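Long-range contacts in sialidase B (Streptococcus pneumoniae serotype 4, PDB 4XJW), which hydrolyses alpha-2,3-, alpha-2,6- and alpha-2,8-glycosidic linkages of terminal sialic acids in oligosaccharides, glycoproteins and glycolipids: residues 29-33 / 112-116; 350-354 / 363-367; 509-515 / 593-598. The protein carries 1 engineered substitution. All coordinates share one frame; numbering follows the deposited sequence.

Contact 1. Residues 29-33 / 112-116; sequences GESQT and SDSKD
S31 turns its hydroxyl to lie beside its own backbone N (chi1 -64°), while S114 holds OG between N and the carbonyl carbon (chi1 59°); together these rotations bring S31 OG and S114 OG to 2.6 Å in a short hydrogen bond. The pair sits at the end of an antiparallel strand pairing in the concanavalin-like beta-sandwich of the N-terminal domain, where strand 32-39 begins beside the finish of strand 102-113. Q32 and S112 form the last hydrogen-bonded pair here: Q32 N gives to S112 O at 3.0 Å, and S112 N gives to Q32 O at 2.8 Å, the second bond being the straighter (167°). Just before the strand begins, S31 CA adds a CA-H...O contact to S112 O. Beyond the strand pair, the two segments meet through side chains, E30 CB lying 3.5 Å from S114 CB.

Q32 and S112 have their side chains on one face of the sheet, and a water joins them there, giving to Q32 OE1 and E30 O and accepting from S112 OG. The other end of the Q32 amide turns back on its own segment: NE2 reaches G29 O, which lies in the amide plane although NE2 stands above the carbonyl plane of G29. NE2 also bonds to N174 OD1, so both ends of the amide are engaged. F136 of a nearby loop packs on both S112 and S114. A second water lies 2.9 Å from S31 OG and donates to D113 OD1 at 2.7 Å.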
loop_
_atom_site.group_PDB
_atom_site.type_symbol
_atom_site.label_atom_id
_atom_site.label_comp_id
_atom_site.label_asym_id
_atom_site.label_seq_id
_atom_site.Cartn_x
_atom_site.Cartn_y
_atom_site.Cartn_z
ATOM N N GLY A 29 -22.071 -30.045 -18.124
ATOM C CA GLY A 29 -20.673 -29.924 -18.474
ATOM C C GLY A 29 -19.870 -29.617 -17.228
ATOM O O GLY A 29 -20.430 -29.456 -16.134
ATOM N N GLU A 30 -18.557 -29.518 -17.397
ATOM C CA GLU A 30 -17.658 -29.444 -16.254
ATOM C C GLU A 30 -17.148 -28.043 -15.939
ATOM O O GLU A 30 -16.406 -27.855 -14.966
ATOM C CB GLU A 30 -16.483 -30.396 -16.455
ATOM C CG GLU A 30 -16.875 -31.866 -16.444
ATOM C CD GLU A 30 -15.727 -32.755 -16.863
ATOM O OE1 GLU A 30 -14.913 -32.299 -17.690
ATOM O OE2 GLU A 30 -15.638 -33.894 -16.360
ATOM N N SER A 31 -17.542 -27.069 -16.748
ATOM C CA SER A 31 -17.120 -25.691 -16.534
ATOM C C SER A 31 -18.305 -24.782 -16.251
ATOM O O SER A 31 -19.323 -24.839 -16.945
ATOM C CB SER A 31 -16.313 -25.184 -17.731
ATOM O OG SER A 31 -15.113 -25.913 -17.869
ATOM N N GLN A 32 -18.164 -23.926 -15.244
ATOM C CA GLN A 32 -19.240 -23.016 -14.861
ATOM C C GLN A 32 -18.691 -21.654 -14.467
ATOM O O GLN A 32 -17.550 -21.532 -14.023
ATOM C CB GLN A 32 -20.062 -23.585 -13.696
ATOM C CG GLN A 32 -21.215 -24.512 -14.101
ATOM C CD GLN A 32 -20.759 -25.911 -14.487
ATOM O OE1 GLN A 32 -19.759 -26.419 -13.975
ATOM N NE2 GLN A 32 -21.502 -26.547 -15.395
ATOM N N THR A 33 -19.519 -20.634 -14.635
ATOM C CA THR A 33 -19.199 -19.304 -14.149
ATOM C C THR A 33 -20.386 -18.815 -13.352
ATOM O O THR A 33 -21.527 -18.935 -13.800
ATOM C CB THR A 33 -18.917 -18.347 -15.314
ATOM O OG1 THR A 33 -17.739 -18.788 -15.991
ATOM C CG2 THR A 33 -18.703 -16.928 -14.816
ATOM N N SER A 112 -14.992 -21.563 -12.902
ATOM C CA SER A 112 -14.559 -22.936 -12.666
ATOM C C SER A 112 -14.256 -23.577 -14.025
ATOM O O SER A 112 -15.169 -23.933 -14.771
ATOM C CB SER A 112 -15.662 -23.699 -11.919
ATOM O OG SER A 112 -15.285 -25.022 -11.606
ATOM N N ASP A 113 -12.969 -23.713 -14.334
ATOM C CA ASP A 113 -12.512 -24.012 -15.689
ATOM C C ASP A 113 -11.918 -25.414 -15.776
ATOM O O ASP A 113 -10.780 -25.646 -15.361
ATOM C CB ASP A 113 -11.468 -22.970 -16.106
ATOM C CG ASP A 113 -11.076 -23.070 -17.572
ATOM O OD1 ASP A 113 -11.440 -24.064 -18.230
ATOM O OD2 ASP A 113 -10.392 -22.147 -18.054
ATOM N N SER A 114 -12.690 -26.346 -16.330
ATOM C CA SER A 114 -12.256 -27.738 -16.417
ATOM C C SER A 114 -11.072 -27.978 -17.358
ATOM O O SER A 114 -10.201 -28.802 -17.070
ATOM C CB SER A 114 -13.430 -28.665 -16.765
ATOM O OG SER A 114 -14.051 -28.324 -17.988
ATOM N N LYS A 115 -11.023 -27.252 -18.468
ATOM C CA LYS A 115 -9.936 -27.464 -19.422
ATOM C C LYS A 115 -8.577 -26.991 -18.895
ATOM O O LYS A 115 -7.561 -27.635 -19.148
ATOM C CB LYS A 115 -10.255 -26.840 -20.779
ATOM C CG LYS A 115 -11.325 -27.597 -21.557
ATOM C CD LYS A 115 -10.816 -28.039 -22.924
ATOM C CE LYS A 115 -11.951 -28.097 -23.950
ATOM N NZ LYS A 115 -11.492 -28.549 -25.298
ATOM N N ASP A 116 -8.557 -25.882 -18.156
ATOM C CA ASP A 116 -7.305 -25.405 -17.559
ATOM C C ASP A 116 -7.152 -25.837 -16.105
ATOM O O ASP A 116 -6.150 -25.504 -15.449
ATOM C CB ASP A 116 -7.157 -23.885 -17.671
ATOM C CG ASP A 116 -6.842 -23.434 -19.082
ATOM O OD1 ASP A 116 -6.670 -24.312 -19.958
ATOM O OD2 ASP A 116 -6.761 -22.204 -19.315
HETATM O O HOH W 1 -17.203 -26.498 -12.790
HETATM O O HOH W 2 -13.393 -24.808 -19.893
#

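Contact 2. Residues 350-354 / 363-367; sequences NGVVY and NYTIN
Y364 meets V353 first: Y364 O accepts from V353 N at 3.0 Å. Its CB lies 3.8 Å from V353 CG2, the methyl anti to V353's carbonyl carbon. Beyond CB the tyrosine leads away from V353, and its ring meets F413 edge-to-face. T362 OG1 is hydrogen-bonded to both Y364 N and V353 O, tying the two arms together one residue before 363-367.

T365 comes next, paired with V352 as an antiparallel non-hydrogen-bonded pair, their CA atoms 4.6 Å apart and their side chains on the same face. T365 CG2 approaches V352 CA at 4.2 Å, and T365 CA makes a CA-H...O contact of 3.1 Å with G351 O. The two segments are the hydrogen-bonded arms of a beta hairpin built from strands 352-355 and 360-366, part of a larger antiparallel sheet. The arms are strongly twisted: the short strand axes run 122° apart in direction instead of close to 180°. Strand 345-347 flanks the hairpin on the side of 350-354, and strand 372-374 on the side of 363-367.

I366 closes the pairing with I366 N giving to G351 O at 2.8 Å. G351, at positive phi, brings its CA to 3.5 Å from I366 O in a CA-H...O contact. With CG1 beside its own backbone N (chi1 -53°), I366 rests that carbon on V353 CG2 at 3.8 Å, and V347 and V406 border the same isoleucine.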
loop_
_atom_site.group_PDB
_atom_site.type_symbol
_atom_site.label_atom_id
_atom_site.label_comp_id
_atom_site.label_asym_id
_atom_site.label_seq_id
_atom_site.Cartn_x
_atom_site.Cartn_y
_atom_site.Cartn_z
ATOM N N ASN A 350 33.089 16.583 -7.603
ATOM C CA ASN A 350 33.125 16.062 -8.972
ATOM C C ASN A 350 33.075 14.537 -9.063
ATOM O O ASN A 350 33.365 13.960 -10.113
ATOM C CB ASN A 350 34.333 16.614 -9.742
ATOM C CG ASN A 350 34.224 18.098 -10.013
ATOM O OD1 ASN A 350 33.150 18.602 -10.339
ATOM N ND2 ASN A 350 35.336 18.811 -9.874
ATOM N N GLY A 351 32.711 13.891 -7.960
ATOM C CA GLY A 351 32.498 12.458 -7.952
ATOM C C GLY A 351 33.771 11.644 -7.839
ATOM O O GLY A 351 33.746 10.424 -7.988
ATOM N N VAL A 352 34.886 12.314 -7.571
ATOM C CA VAL A 352 36.173 11.628 -7.456
ATOM C C VAL A 352 36.234 10.726 -6.229
ATOM O O VAL A 352 36.026 11.175 -5.096
ATOM C CB VAL A 352 37.349 12.619 -7.418
ATOM C CG1 VAL A 352 38.665 11.883 -7.191
ATOM C CG2 VAL A 352 37.393 13.436 -8.705
ATOM N N VAL A 353 36.518 9.445 -6.458
ATOM C CA VAL A 353 36.704 8.500 -5.367
ATOM C C VAL A 353 38.103 8.672 -4.782
ATOM O O VAL A 353 39.103 8.457 -5.467
ATOM C CB VAL A 353 36.496 7.055 -5.846
ATOM C CG1 VAL A 353 36.656 6.085 -4.696
ATOM C CG2 VAL A 353 35.120 6.910 -6.499
ATOM N N TYR A 354 38.162 9.056 -3.512
ATOM C CA TYR A 354 39.420 9.414 -2.862
ATOM C C TYR A 354 39.807 8.346 -1.851
ATOM O O TYR A 354 38.987 7.936 -1.031
ATOM C CB TYR A 354 39.248 10.759 -2.151
ATOM C CG TYR A 354 40.517 11.530 -1.840
ATOM C CD1 TYR A 354 41.219 12.189 -2.842
ATOM C CD2 TYR A 354 40.982 11.638 -0.533
ATOM C CE1 TYR A 354 42.366 12.910 -2.558
ATOM C CE2 TYR A 354 42.126 12.355 -0.238
ATOM C CZ TYR A 354 42.814 12.991 -1.254
ATOM O OH TYR A 354 43.953 13.711 -0.964
ATOM N N ASN A 363 41.410 6.304 -9.792
ATOM C CA ASN A 363 40.960 6.453 -11.173
ATOM C C ASN A 363 39.452 6.212 -11.286
ATOM O O ASN A 363 38.898 6.152 -12.385
ATOM C CB ASN A 363 41.725 5.492 -12.089
ATOM C CG ASN A 363 41.640 5.882 -13.559
ATOM O OD1 ASN A 363 41.591 7.061 -13.902
ATOM N ND2 ASN A 363 41.621 4.882 -14.434
ATOM N N TYR A 364 38.792 6.073 -10.140
ATOM C CA TYR A 364 37.353 5.838 -10.126
ATOM C C TYR A 364 36.577 7.100 -9.812
ATOM O O TYR A 364 36.999 7.910 -8.988
ATOM C CB TYR A 364 36.993 4.789 -9.084
ATOM C CG TYR A 364 37.604 3.437 -9.336
ATOM C CD1 TYR A 364 37.044 2.567 -10.260
ATOM C CD2 TYR A 364 38.731 3.033 -8.643
ATOM C CE1 TYR A 364 37.592 1.325 -10.488
ATOM C CE2 TYR A 364 39.287 1.796 -8.854
ATOM C CZ TYR A 364 38.717 0.947 -9.781
ATOM O OH TYR A 364 39.273 -0.283 -10.001
ATOM N N THR A 365 35.431 7.252 -10.466
ATOM C CA THR A 365 34.503 8.324 -10.142
ATOM C C THR A 365 33.086 7.778 -9.994
ATOM O O THR A 365 32.784 6.666 -10.434
ATOM C CB THR A 365 34.516 9.445 -11.204
ATOM O OG1 THR A 365 34.149 8.907 -12.479
ATOM C CG2 THR A 365 35.898 10.090 -11.303
ATOM N N ILE A 366 32.230 8.568 -9.354
ATOM C CA ILE A 366 30.816 8.246 -9.210
ATOM C C ILE A 366 30.021 9.301 -9.976
ATOM O O ILE A 366 30.250 10.493 -9.787
ATOM C CB ILE A 366 30.402 8.273 -7.727
ATOM C CG1 ILE A 366 31.320 7.378 -6.886
ATOM C CG2 ILE A 366 28.951 7.876 -7.557
ATOM C CD1 ILE A 366 31.283 5.900 -7.277
ATOM N N ASN A 367 29.101 8.878 -10.839
ATOM C CA ASN A 367 28.278 9.841 -11.574
ATOM C C ASN A 367 27.039 10.270 -10.777
ATOM O O ASN A 367 26.918 9.941 -9.597
ATOM C CB ASN A 367 27.925 9.353 -12.994
ATOM C CG ASN A 367 26.997 8.136 -13.007
ATOM O OD1 ASN A 367 26.395 7.779 -11.998
ATOM N ND2 ASN A 367 26.877 7.503 -14.167
#

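Contact 3. Residues 509-515 / 593-598; sequences LRDGVIR and KEDDSI
D596 CB has L509 CD1 at 4.2 Å and R515 NH2 at 3.9 Å, both on one side of it. From there CG stands beside the residue's own backbone N (chi1 -66°), which aims the carboxylate at R510. The two oxygens take two nitrogens side-on: D596 OD1 accepts from R510 NE at 3.2 Å, and D596 OD2 from R510 NH2 at 3.1 Å. Both use the syn lone pair, and the guanidinium and carboxylate planes are nearly coplanar, 23° apart. OD2 has a second salt-bridge partner in R531 NH1, and two arginines around one acid would be expected to favour its charged form.

D596 belongs to the loop joining strands 584-592 and 597-605 in one blade of the sialidase beta-propeller. R510 opens the type II beta turn R510-V513, which links strands 504-510 and 513-518 of another blade. The bridge therefore joins two successive four-stranded antiparallel sheets. V513 CG2 sits 3.7 Å above the plane of the R510 guanidinium, over its centre, and packs against that face.

The backbone of D596 is gripped as well: R515 NH1 gives to D596 O at 2.8 Å, while the bond from R515 NH2 to the same oxygen is weak. L509 CD1 lies over the centre of that guanidinium's face, and R515 NE is bonded to T529 OG1. The arginine chain, bent at chi3, brings NH1 to 3.8 Å from I598 CG1. Just before D596, D595 makes an Asx turn, its OD1 receiving both S597 N and S597 OG from one face of the carboxylate plane.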
loop_
_atom_site.group_PDB
_atom_site.type_symbol
_atom_site.label_atom_id
_atom_site.label_comp_id
_atom_site.label_asym_id
_atom_site.label_seq_id
_atom_site.Cartn_x
_atom_site.Cartn_y
_atom_site.Cartn_z
ATOM N N LEU A 509 -2.274 25.592 10.476
ATOM C CA LEU A 509 -3.554 26.060 11.021
ATOM C C LEU A 509 -3.859 27.494 10.622
ATOM O O LEU A 509 -5.000 27.836 10.317
ATOM C CB LEU A 509 -3.572 25.963 12.550
ATOM C CG LEU A 509 -3.591 24.562 13.157
ATOM C CD1 LEU A 509 -3.680 24.650 14.663
ATOM C CD2 LEU A 509 -4.744 23.751 12.586
ATOM N N ARG A 510 -2.831 28.330 10.681
ATOM C CA ARG A 510 -2.895 29.714 10.242
ATOM C C ARG A 510 -1.453 30.134 9.993
ATOM O O ARG A 510 -0.542 29.356 10.225
ATOM C CB ARG A 510 -3.557 30.593 11.304
ATOM C CG ARG A 510 -2.962 30.458 12.695
ATOM C CD ARG A 510 -3.640 31.400 13.683
ATOM N NE ARG A 510 -3.155 31.228 15.054
ATOM C CZ ARG A 510 -2.260 32.022 15.635
ATOM N NH1 ARG A 510 -1.752 33.053 14.969
ATOM N NH2 ARG A 510 -1.885 31.794 16.885
ATOM N N ASP A 511 -1.232 31.351 9.524
ATOM C CA ASP A 511 0.103 31.743 9.097
ATOM C C ASP A 511 1.240 31.520 10.109
ATOM O O ASP A 511 1.290 32.156 11.160
ATOM C CB ASP A 511 0.081 33.191 8.618
ATOM C CG ASP A 511 0.886 33.382 7.374
ATOM O OD1 ASP A 511 2.112 33.575 7.504
ATOM O OD2 ASP A 511 0.296 33.327 6.271
ATOM N N GLY A 512 2.138 30.591 9.783
ATOM C CA GLY A 512 3.317 30.334 10.596
ATOM C C GLY A 512 3.084 29.352 11.723
ATOM O O GLY A 512 4.021 28.987 12.426
ATOM N N VAL A 513 1.832 28.934 11.887
ATOM C CA VAL A 513 1.441 27.989 12.934
ATOM C C VAL A 513 1.207 26.618 12.319
ATOM O O VAL A 513 0.280 26.440 11.530
ATOM C CB VAL A 513 0.165 28.446 13.637
ATOM C CG1 VAL A 513 -0.214 27.490 14.761
ATOM C CG2 VAL A 513 0.351 29.866 14.182
ATOM N N ILE A 514 2.039 25.652 12.702
ATOM C CA ILE A 514 1.962 24.301 12.172
ATOM C C ILE A 514 1.557 23.336 13.273
ATOM O O ILE A 514 2.164 23.320 14.352
ATOM C CB ILE A 514 3.322 23.848 11.632
ATOM C CG1 ILE A 514 3.858 24.822 10.585
ATOM C CG2 ILE A 514 3.232 22.443 11.036
ATOM C CD1 ILE A 514 5.325 24.592 10.251
ATOM N N ARG A 515 0.532 22.528 13.025
ATOM C CA ARG A 515 0.271 21.424 13.938
ATOM C C ARG A 515 0.641 20.107 13.279
ATOM O O ARG A 515 0.256 19.838 12.145
ATOM C CB ARG A 515 -1.166 21.382 14.430
ATOM C CG ARG A 515 -1.385 20.222 15.416
ATOM C CD ARG A 515 -2.456 20.526 16.416
ATOM N NE ARG A 515 -2.139 21.739 17.149
ATOM C CZ ARG A 515 -3.048 22.487 17.757
ATOM N NH1 ARG A 515 -4.321 22.129 17.726
ATOM N NH2 ARG A 515 -2.685 23.598 18.382
ATOM N N LYS A 593 -10.541 29.493 17.448
ATOM C CA LYS A 593 -9.588 30.575 17.193
ATOM C C LYS A 593 -9.007 31.184 18.473
ATOM O O LYS A 593 -8.006 31.896 18.432
ATOM C CB LYS A 593 -10.228 31.665 16.334
ATOM C CG LYS A 593 -10.725 31.178 14.983
ATOM C CD LYS A 593 -9.582 30.659 14.111
ATOM C CE LYS A 593 -8.667 31.785 13.653
ATOM N NZ LYS A 593 -7.614 31.309 12.702
ATOM N N GLU A 594 -9.638 30.885 19.603
ATOM C CA GLU A 594 -9.191 31.352 20.910
ATOM C C GLU A 594 -7.771 30.882 21.207
ATOM O O GLU A 594 -6.901 31.672 21.585
ATOM C CB GLU A 594 -10.126 30.786 21.977
ATOM C CG GLU A 594 -10.274 31.592 23.254
ATOM C CD GLU A 594 -11.090 30.840 24.298
ATOM O OE1 GLU A 594 -11.093 29.590 24.259
ATOM O OE2 GLU A 594 -11.730 31.497 25.146
ATOM N N ASP A 595 -7.546 29.583 21.030
ATOM C CA ASP A 595 -6.343 28.932 21.531
ATOM C C ASP A 595 -5.808 27.878 20.567
ATOM O O ASP A 595 -4.977 27.047 20.947
ATOM C CB ASP A 595 -6.655 28.262 22.866
ATOM C CG ASP A 595 -7.886 27.374 22.795
ATOM O OD1 ASP A 595 -8.433 27.191 21.682
ATOM O OD2 ASP A 595 -8.306 26.853 23.850
ATOM N N ASP A 596 -6.305 27.907 19.333
ATOM C CA ASP A 596 -5.909 26.946 18.306
ATOM C C ASP A 596 -6.244 25.500 18.675
ATOM O O ASP A 596 -5.701 24.566 18.087
ATOM C CB ASP A 596 -4.416 27.079 17.974
ATOM C CG ASP A 596 -4.076 28.401 17.320
ATOM O OD1 ASP A 596 -4.811 28.817 16.405
ATOM O OD2 ASP A 596 -3.069 29.018 17.724
ATOM N N SER A 597 -7.129 25.309 19.646
ATOM C CA SER A 597 -7.578 23.960 19.961
ATOM C C SER A 597 -8.568 23.494 18.892
ATOM O O SER A 597 -9.131 24.310 18.150
ATOM C CB SER A 597 -8.204 23.878 21.358
ATOM O OG SER A 597 -9.446 24.551 21.409
ATOM N N ILE A 598 -8.766 22.179 18.811
ATOM C CA ILE A 598 -9.609 21.583 17.782
ATOM C C ILE A 598 -10.697 20.703 18.383
ATOM O O ILE A 598 -10.409 19.799 19.182
ATOM C CB ILE A 598 -8.769 20.720 16.809
ATOM C CG1 ILE A 598 -7.676 21.557 16.142
ATOM C CG2 ILE A 598 -9.663 20.057 15.768
ATOM C CD1 ILE A 598 -6.788 20.769 15.185
#

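The contacts follow one another along the chain without nesting, and none touches another. Contact 1 closes within the N-terminal concanavalin-like sandwich, linking strands 32-39 and 102-113 of one sheet. Contact 2 lies in a separate antiparallel sheet, formed by residues 324-414, which lie between strands 301-308 and 420-426 of the catalytic region in sequence and so look like an insertion into it. Contact 3 joins two sheets of the propeller. Centres of contacts 1 and 3 are 62 Å apart, on opposite sides of the chain's centre; contacts 1 and 2 are also 62 Å apart, contacts 2 and 3 49 Å. Each thus lies in a different part of a multidomain enzyme, away from the active-site residues.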